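Local coordinates for periplasmic binding protein (Thermotoga lettingae TMO, PDB 4RY8), which binds 5-methylthioribose between its two lobes and probably serves as the solute-binding component of a sugar transporter, at residues K155-I160 with A200-W205; K127-D132 with K226-D231. All coordinates share one frame; numbering follows the deposited sequence.

Interaction 1: residues K155-I160 with A200-W205. With SR1 (5-S-methyl-5-thio-alpha-D-ribofuranose), chain G.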
loop_
_atom_site.group_PDB
_atom_site.type_symbol
_atom_site.label_atom_id
_atom_site.label_comp_id
_atom_site.label_asym_id
_atom_site.label_seq_id
_atom_site.Cartn_x
_atom_site.Cartn_y
_atom_site.Cartn_z
ATOM N N LYS C 155 -7.290 2.099 -9.786
ATOM C CA LYS C 155 -6.521 3.318 -9.527
ATOM C C LYS C 155 -5.070 3.041 -9.260
ATOM O O LYS C 155 -4.168 3.796 -9.632
ATOM C CB LYS C 155 -7.136 4.095 -8.369
ATOM C CG LYS C 155 -8.493 4.734 -8.639
ATOM C CD LYS C 155 -8.384 5.837 -9.672
ATOM C CE LYS C 155 -9.585 6.763 -9.645
ATOM N NZ LYS C 155 -9.485 7.829 -10.681
ATOM N N MET C 156 -4.823 1.930 -8.559
ATOM C CA MET C 156 -3.483 1.573 -8.202
ATOM C C MET C 156 -2.743 1.021 -9.395
ATOM O O MET C 156 -1.551 1.297 -9.523
ATOM C CB MET C 156 -3.504 0.613 -7.004
ATOM C CG MET C 156 -3.845 1.298 -5.678
ATOM S SD MET C 156 -2.939 2.816 -5.227
ATOM C CE MET C 156 -2.929 2.663 -3.447
ATOM N N TRP C 157 -3.440 0.342 -10.322
ATOM C CA TRP C 157 -2.831 -0.035 -11.594
ATOM C C TRP C 157 -2.366 1.184 -12.386
ATOM O O TRP C 157 -1.256 1.207 -12.926
ATOM C CB TRP C 157 -3.777 -0.916 -12.402
ATOM C CG TRP C 157 -3.459 -1.188 -13.880
ATOM C CD1 TRP C 157 -4.285 -0.933 -14.955
ATOM C CD2 TRP C 157 -2.286 -1.810 -14.417
ATOM N NE1 TRP C 157 -3.688 -1.373 -16.132
ATOM C CE2 TRP C 157 -2.453 -1.904 -15.815
ATOM C CE3 TRP C 157 -1.091 -2.294 -13.845
ATOM C CZ2 TRP C 157 -1.471 -2.445 -16.647
ATOM C CZ3 TRP C 157 -0.116 -2.850 -14.694
ATOM C CH2 TRP C 157 -0.313 -2.935 -16.055
ATOM N N GLN C 158 -3.204 2.199 -12.476
ATOM C CA GLN C 158 -2.805 3.402 -13.167
ATOM C C GLN C 158 -1.514 4.016 -12.564
ATOM O O GLN C 158 -0.678 4.526 -13.301
ATOM C CB GLN C 158 -3.955 4.409 -13.132
ATOM C CG GLN C 158 -5.302 3.857 -13.556
ATOM C CD GLN C 158 -5.294 3.195 -14.955
ATOM O OE1 GLN C 158 -4.516 3.563 -15.808
ATOM N NE2 GLN C 158 -6.128 2.180 -15.149
ATOM N N ILE C 159 -1.329 3.923 -11.225
ATOM C CA ILE C 159 -0.177 4.524 -10.575
ATOM C C ILE C 159 1.075 3.700 -10.854
ATOM O O ILE C 159 2.162 4.266 -11.055
ATOM C CB ILE C 159 -0.444 4.729 -9.046
ATOM C CG1 ILE C 159 -0.779 6.193 -8.750
ATOM C CG2 ILE C 159 0.764 4.444 -8.207
ATOM C CD1 ILE C 159 -1.976 6.738 -9.487
ATOM N N ILE C 160 0.936 2.389 -10.855
ATOM C CA ILE C 160 2.040 1.532 -11.282
ATOM C C ILE C 160 2.453 1.851 -12.708
ATOM O O ILE C 160 3.644 1.890 -13.005
ATOM C CB ILE C 160 1.738 0.037 -11.177
ATOM C CG1 ILE C 160 2.268 -0.495 -9.848
ATOM C CG2 ILE C 160 2.420 -0.748 -12.295
ATOM C CD1 ILE C 160 1.730 0.271 -8.673
ATOM N N ALA C 200 2.310 -10.719 -19.867
ATOM C CA ALA C 200 1.812 -10.808 -18.490
ATOM C C ALA C 200 0.332 -10.570 -18.455
ATOM O O ALA C 200 -0.201 -9.868 -19.304
ATOM C CB ALA C 200 2.517 -9.809 -17.587
ATOM N N VAL C 201 -0.318 -11.140 -17.445
ATOM C CA VAL C 201 -1.727 -10.873 -17.156
ATOM C C VAL C 201 -1.892 -10.372 -15.723
ATOM O O VAL C 201 -1.365 -10.931 -14.773
ATOM C CB VAL C 201 -2.599 -12.134 -17.339
ATOM C CG1 VAL C 201 -4.068 -11.842 -16.982
ATOM C CG2 VAL C 201 -2.427 -12.686 -18.732
ATOM N N LEU C 202 -2.675 -9.320 -15.590
ATOM C CA LEU C 202 -3.056 -8.783 -14.312
ATOM C C LEU C 202 -4.582 -8.789 -14.267
ATOM O O LEU C 202 -5.276 -8.063 -14.993
ATOM C CB LEU C 202 -2.483 -7.387 -14.140
ATOM C CG LEU C 202 -2.874 -6.650 -12.880
ATOM C CD1 LEU C 202 -2.239 -7.332 -11.672
ATOM C CD2 LEU C 202 -2.452 -5.178 -12.994
ATOM N N ALA C 203 -5.107 -9.607 -13.398
ATOM C CA ALA C 203 -6.534 -9.915 -13.319
ATOM C C ALA C 203 -7.014 -9.618 -11.928
ATOM O O ALA C 203 -6.579 -10.234 -10.946
ATOM C CB ALA C 203 -6.784 -11.365 -13.651
ATOM N N MET C 204 -7.950 -8.697 -11.833
ATOM C CA MET C 204 -8.331 -8.104 -10.541
ATOM C C MET C 204 -9.479 -8.855 -9.779
ATOM O O MET C 204 -9.996 -8.352 -8.820
ATOM C CB MET C 204 -8.633 -6.611 -10.786
ATOM C CG MET C 204 -7.393 -5.713 -11.092
ATOM S SD MET C 204 -6.004 -5.963 -9.887
ATOM C CE MET C 204 -5.046 -4.492 -10.217
ATOM N N TRP C 205 -9.862 -10.044 -10.228
ATOM C CA TRP C 205 -10.773 -10.956 -9.468
ATOM C C TRP C 205 -10.352 -12.391 -9.792
ATOM O O TRP C 205 -9.999 -12.623 -10.937
ATOM C CB TRP C 205 -12.233 -10.641 -9.910
ATOM C CG TRP C 205 -13.317 -11.556 -9.417
ATOM C CD1 TRP C 205 -13.329 -12.308 -8.272
ATOM C CD2 TRP C 205 -14.559 -11.768 -10.037
ATOM N NE1 TRP C 205 -14.502 -12.991 -8.161
ATOM C CE2 TRP C 205 -15.284 -12.678 -9.240
ATOM C CE3 TRP C 205 -15.138 -11.288 -11.212
ATOM C CZ2 TRP C 205 -16.557 -13.119 -9.589
ATOM C CZ3 TRP C 205 -16.381 -11.724 -11.555
ATOM C CH2 TRP C 205 -17.094 -12.605 -10.757
HETATM C CS SR1 G . -17.237 -8.455 -9.216
HETATM S S SR1 G . -16.401 -7.687 -7.848
HETATM C C5 SR1 G . -15.334 -9.109 -7.508
HETATM C C4 SR1 G . -14.409 -8.838 -6.324
HETATM O O4 SR1 G . -15.233 -8.535 -5.246
HETATM C C1 SR1 G . -14.772 -9.165 -4.034
HETATM O O1 SR1 G . -14.416 -8.153 -3.153
HETATM C C2 SR1 G . -13.570 -10.043 -4.346
HETATM O O2 SR1 G . -12.288 -9.646 -3.787
HETATM C C3 SR1 G . -13.554 -10.012 -5.862
HETATM O O3 SR1 G . -12.224 -9.888 -6.347
#
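Trp157 of helix 148-163 lays its indole over the end of Leu202 of strand 200-203. Methyl CD2 of Leu202 touches one face of the indole, off centre toward the rim. Its closest approach is to CE3 of Trp157, at 3.3 Å, a tight van der Waals contact. CD2 and CZ3 of the indole lie slightly farther from the same methyl. The two side chains run past each other in opposite directions. With chi1 at 168°, CG of Trp157 lies opposite the backbone N, and this swings the indole off the helix toward the sheet. Trp157 NE1 is hydrogen-bonded to Glu169, so the buried polar atom of the ring is satisfied. Met204 adds a looser contact: its CE lies 4.4 Å from CB of Trp157. This is helix-on-sheet packing in one lobe of a periplasmic binding protein, where parallel strands alternate with helices. Strand 137-142 lies next to strand 200-203 in the sheet, and its Val139 touches both Trp157 and Leu202. After Ala203 the chain leaves the sheet, and Met204 and Trp205 belong to the ligand pocket. The Met204 carbonyl is hydrogen-bonded to Arg153, which also binds the sugar. Trp205, at the N-cap position of helix 206-219, turns one indole face to the ligand. C5 of SR1 sits 3.6 Å above that plane, and CD1 of Trp205 lies 3.3 Å from O3 of SR1.

Interaction 2: residues K127-D132 with K226-D231. With SR1 (5-S-methyl-5-thio-alpha-D-ribofuranose), chain G.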
loop_
_atom_site.group_PDB
_atom_site.type_symbol
_atom_site.label_atom_id
_atom_site.label_comp_id
_atom_site.label_asym_id
_atom_site.label_seq_id
_atom_site.Cartn_x
_atom_site.Cartn_y
_atom_site.Cartn_z
ATOM N N LYS C 127 2.499 -3.779 -8.249
ATOM C CA LYS C 127 3.944 -3.681 -7.959
ATOM C C LYS C 127 4.662 -5.029 -8.076
ATOM O O LYS C 127 5.789 -5.057 -8.541
ATOM C CB LYS C 127 4.231 -3.161 -6.549
ATOM C CG LYS C 127 5.658 -3.523 -6.098
ATOM C CD LYS C 127 6.018 -3.024 -4.731
ATOM C CE LYS C 127 5.622 -3.970 -3.644
ATOM N NZ LYS C 127 5.685 -3.304 -2.319
ATOM N N GLN C 128 4.003 -6.121 -7.682
ATOM C CA GLN C 128 4.638 -7.463 -7.743
ATOM C C GLN C 128 4.920 -7.800 -9.221
ATOM O O GLN C 128 5.982 -8.265 -9.574
ATOM C CB GLN C 128 3.708 -8.493 -7.145
ATOM C CG GLN C 128 4.271 -9.892 -7.067
ATOM C CD GLN C 128 5.237 -9.998 -5.950
ATOM O OE1 GLN C 128 5.569 -8.989 -5.320
ATOM N NE2 GLN C 128 5.678 -11.213 -5.663
ATOM N N LEU C 129 3.959 -7.491 -10.101
ATOM C CA LEU C 129 4.164 -7.693 -11.503
ATOM C C LEU C 129 5.353 -6.806 -11.975
ATOM O O LEU C 129 6.224 -7.270 -12.707
ATOM C CB LEU C 129 2.862 -7.362 -12.287
ATOM C CG LEU C 129 2.870 -7.600 -13.806
ATOM C CD1 LEU C 129 1.453 -7.599 -14.347
ATOM C CD2 LEU C 129 3.673 -6.556 -14.543
ATOM N N ALA C 130 5.358 -5.531 -11.596
ATOM C CA ALA C 130 6.353 -4.561 -12.062
ATOM C C ALA C 130 7.744 -4.958 -11.717
ATOM O O ALA C 130 8.595 -5.020 -12.556
ATOM C CB ALA C 130 6.038 -3.194 -11.478
ATOM N N VAL C 131 7.949 -5.249 -10.451
ATOM C CA VAL C 131 9.212 -5.745 -9.959
ATOM C C VAL C 131 9.657 -7.116 -10.586
ATOM O O VAL C 131 10.841 -7.300 -10.912
ATOM C CB VAL C 131 9.151 -5.814 -8.407
ATOM C CG1 VAL C 131 10.354 -6.551 -7.832
ATOM C CG2 VAL C 131 9.062 -4.411 -7.855
ATOM N N ASP C 132 8.756 -8.082 -10.706
ATOM C CA ASP C 132 9.113 -9.328 -11.349
ATOM C C ASP C 132 9.601 -9.154 -12.751
ATOM O O ASP C 132 10.424 -9.918 -13.214
ATOM C CB ASP C 132 7.919 -10.279 -11.378
ATOM C CG ASP C 132 7.744 -11.041 -10.071
ATOM O OD1 ASP C 132 8.481 -10.745 -9.101
ATOM O OD2 ASP C 132 6.863 -11.929 -10.040
ATOM N N LYS C 226 3.064 -14.783 -17.439
ATOM C CA LYS C 226 3.014 -14.822 -15.988
ATOM C C LYS C 226 1.744 -14.109 -15.572
ATOM O O LYS C 226 1.440 -13.060 -16.101
ATOM C CB LYS C 226 4.267 -14.172 -15.401
ATOM C CG LYS C 226 5.502 -15.047 -15.534
ATOM C CD LYS C 226 6.526 -14.646 -14.496
ATOM C CE LYS C 226 7.891 -15.232 -14.800
ATOM N NZ LYS C 226 8.830 -14.870 -13.698
ATOM N N VAL C 227 0.972 -14.723 -14.691
ATOM C CA VAL C 227 -0.328 -14.211 -14.308
ATOM C C VAL C 227 -0.335 -13.791 -12.857
ATOM O O VAL C 227 0.138 -14.515 -12.015
ATOM C CB VAL C 227 -1.451 -15.239 -14.552
ATOM C CG1 VAL C 227 -2.826 -14.596 -14.271
ATOM C CG2 VAL C 227 -1.369 -15.768 -15.983
ATOM N N TYR C 228 -0.849 -12.588 -12.617
ATOM C CA TYR C 228 -0.966 -11.957 -11.304
ATOM C C TYR C 228 -2.457 -11.712 -11.091
ATOM O O TYR C 228 -3.129 -11.182 -11.986
ATOM C CB TYR C 228 -0.166 -10.625 -11.268
ATOM C CG TYR C 228 1.325 -10.885 -11.526
ATOM C CD1 TYR C 228 1.799 -11.131 -12.822
ATOM C CD2 TYR C 228 2.243 -10.964 -10.486
ATOM C CE1 TYR C 228 3.133 -11.405 -13.069
ATOM C CE2 TYR C 228 3.578 -11.249 -10.743
ATOM C CZ TYR C 228 4.008 -11.477 -12.015
ATOM O OH TYR C 228 5.303 -11.761 -12.279
ATOM N N SER C 229 -2.978 -12.103 -9.927
ATOM C CA SER C 229 -4.394 -11.913 -9.630
ATOM C C SER C 229 -4.656 -11.375 -8.220
ATOM O O SER C 229 -3.754 -11.070 -7.448
ATOM C CB SER C 229 -5.122 -13.230 -9.811
ATOM O OG SER C 229 -4.670 -14.107 -8.761
ATOM N N VAL C 230 -5.928 -11.235 -7.933
ATOM C CA VAL C 230 -6.410 -11.008 -6.630
ATOM C C VAL C 230 -7.271 -12.210 -6.233
ATOM O O VAL C 230 -7.871 -12.880 -7.097
ATOM C CB VAL C 230 -7.242 -9.701 -6.644
ATOM C CG1 VAL C 230 -7.829 -9.374 -5.315
ATOM C CG2 VAL C 230 -6.370 -8.563 -7.068
ATOM N N ASP C 231 -7.422 -12.383 -4.923
ATOM C CA ASP C 231 -8.265 -13.394 -4.289
ATOM C C ASP C 231 -7.517 -14.716 -4.196
ATOM O O ASP C 231 -6.631 -15.004 -4.976
ATOM C CB ASP C 231 -9.654 -13.620 -4.921
ATOM C CG ASP C 231 -10.450 -12.335 -5.052
ATOM O OD1 ASP C 231 -10.473 -11.563 -4.077
ATOM O OD2 ASP C 231 -11.042 -12.092 -6.142
HETATM C CS SR1 G . -17.237 -8.455 -9.216
HETATM S S SR1 G . -16.401 -7.687 -7.848
HETATM C C5 SR1 G . -15.334 -9.109 -7.508
HETATM C C4 SR1 G . -14.409 -8.838 -6.324
HETATM O O4 SR1 G . -15.233 -8.535 -5.246
HETATM C C1 SR1 G . -14.772 -9.165 -4.034
HETATM O O1 SR1 G . -14.416 -8.153 -3.153
HETATM C C2 SR1 G . -13.570 -10.043 -4.346
HETATM O O2 SR1 G . -12.288 -9.646 -3.787
HETATM C C3 SR1 G . -13.554 -10.012 -5.862
HETATM O O3 SR1 G . -12.224 -9.888 -6.347
#
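Segment 127-132, the end of helix 118-132, runs nearly antiparallel to strand 226-230, at 160°, with axes 9.2 Å apart at closest approach. This is a helix packed on the sheet of an alpha/beta lobe in the periplasmic binding protein fold. Tyr228 carries the contact. Its CG lies beside the backbone N (chi1 -61°), and the ring reaches across to the helix. Leu129 covers one face: its CA makes a CH-pi contact, 3.8 Å from the ring centroid and 16° off the normal. CG of Leu129 packs on CD1 of Tyr228, at 3.8 Å. Gln128 approaches the ring edge with CG, 4.0 Å from CE2 of Tyr228. Tyr228 OH donates a 2.7 Å hydrogen bond to the anti lone pair of Asp132 OD2, at the ring edge, the carboxylate far from coplanar with the ring. A phenylalanine here would lack the hydroxyl and would probably leave Asp132 OD2 without this donor. At the segment's far end Asp231 grips the sugar with both oxygens. OD1 accepts a hydrogen bond from O2 of SR1, at 2.7 Å. OD2 of Asp231 takes the one from O3 of SR1, at 2.5 Å, and also accepts from the backbone N of Asp206.

Overall arrangement
Interactions 1 and 2 lie in the same lobe, with centres about 8 Å apart. Strands 200-203 and 226-230 are neighbours in one sheet. They are joined by probable hydrogen bonds from Tyr228 N to Val201 O, at 2.8 Å, and from Ala203 N to Tyr228 O, at 2.9 Å. Leu202 and Tyr228 also touch, and Leu129 packs on Leu202, so the two helix-sheet contacts merge. Both strands lead to the ligand. There Trp205 CD1 lies 3.1 Å from Asp231 OD2, so the residue whose indole face meets C5 of the sugar adjoins the one that binds its hydroxyls. Asp103, Gln116, His79 and Arg153 supply further hydrogen bonds to the ligand.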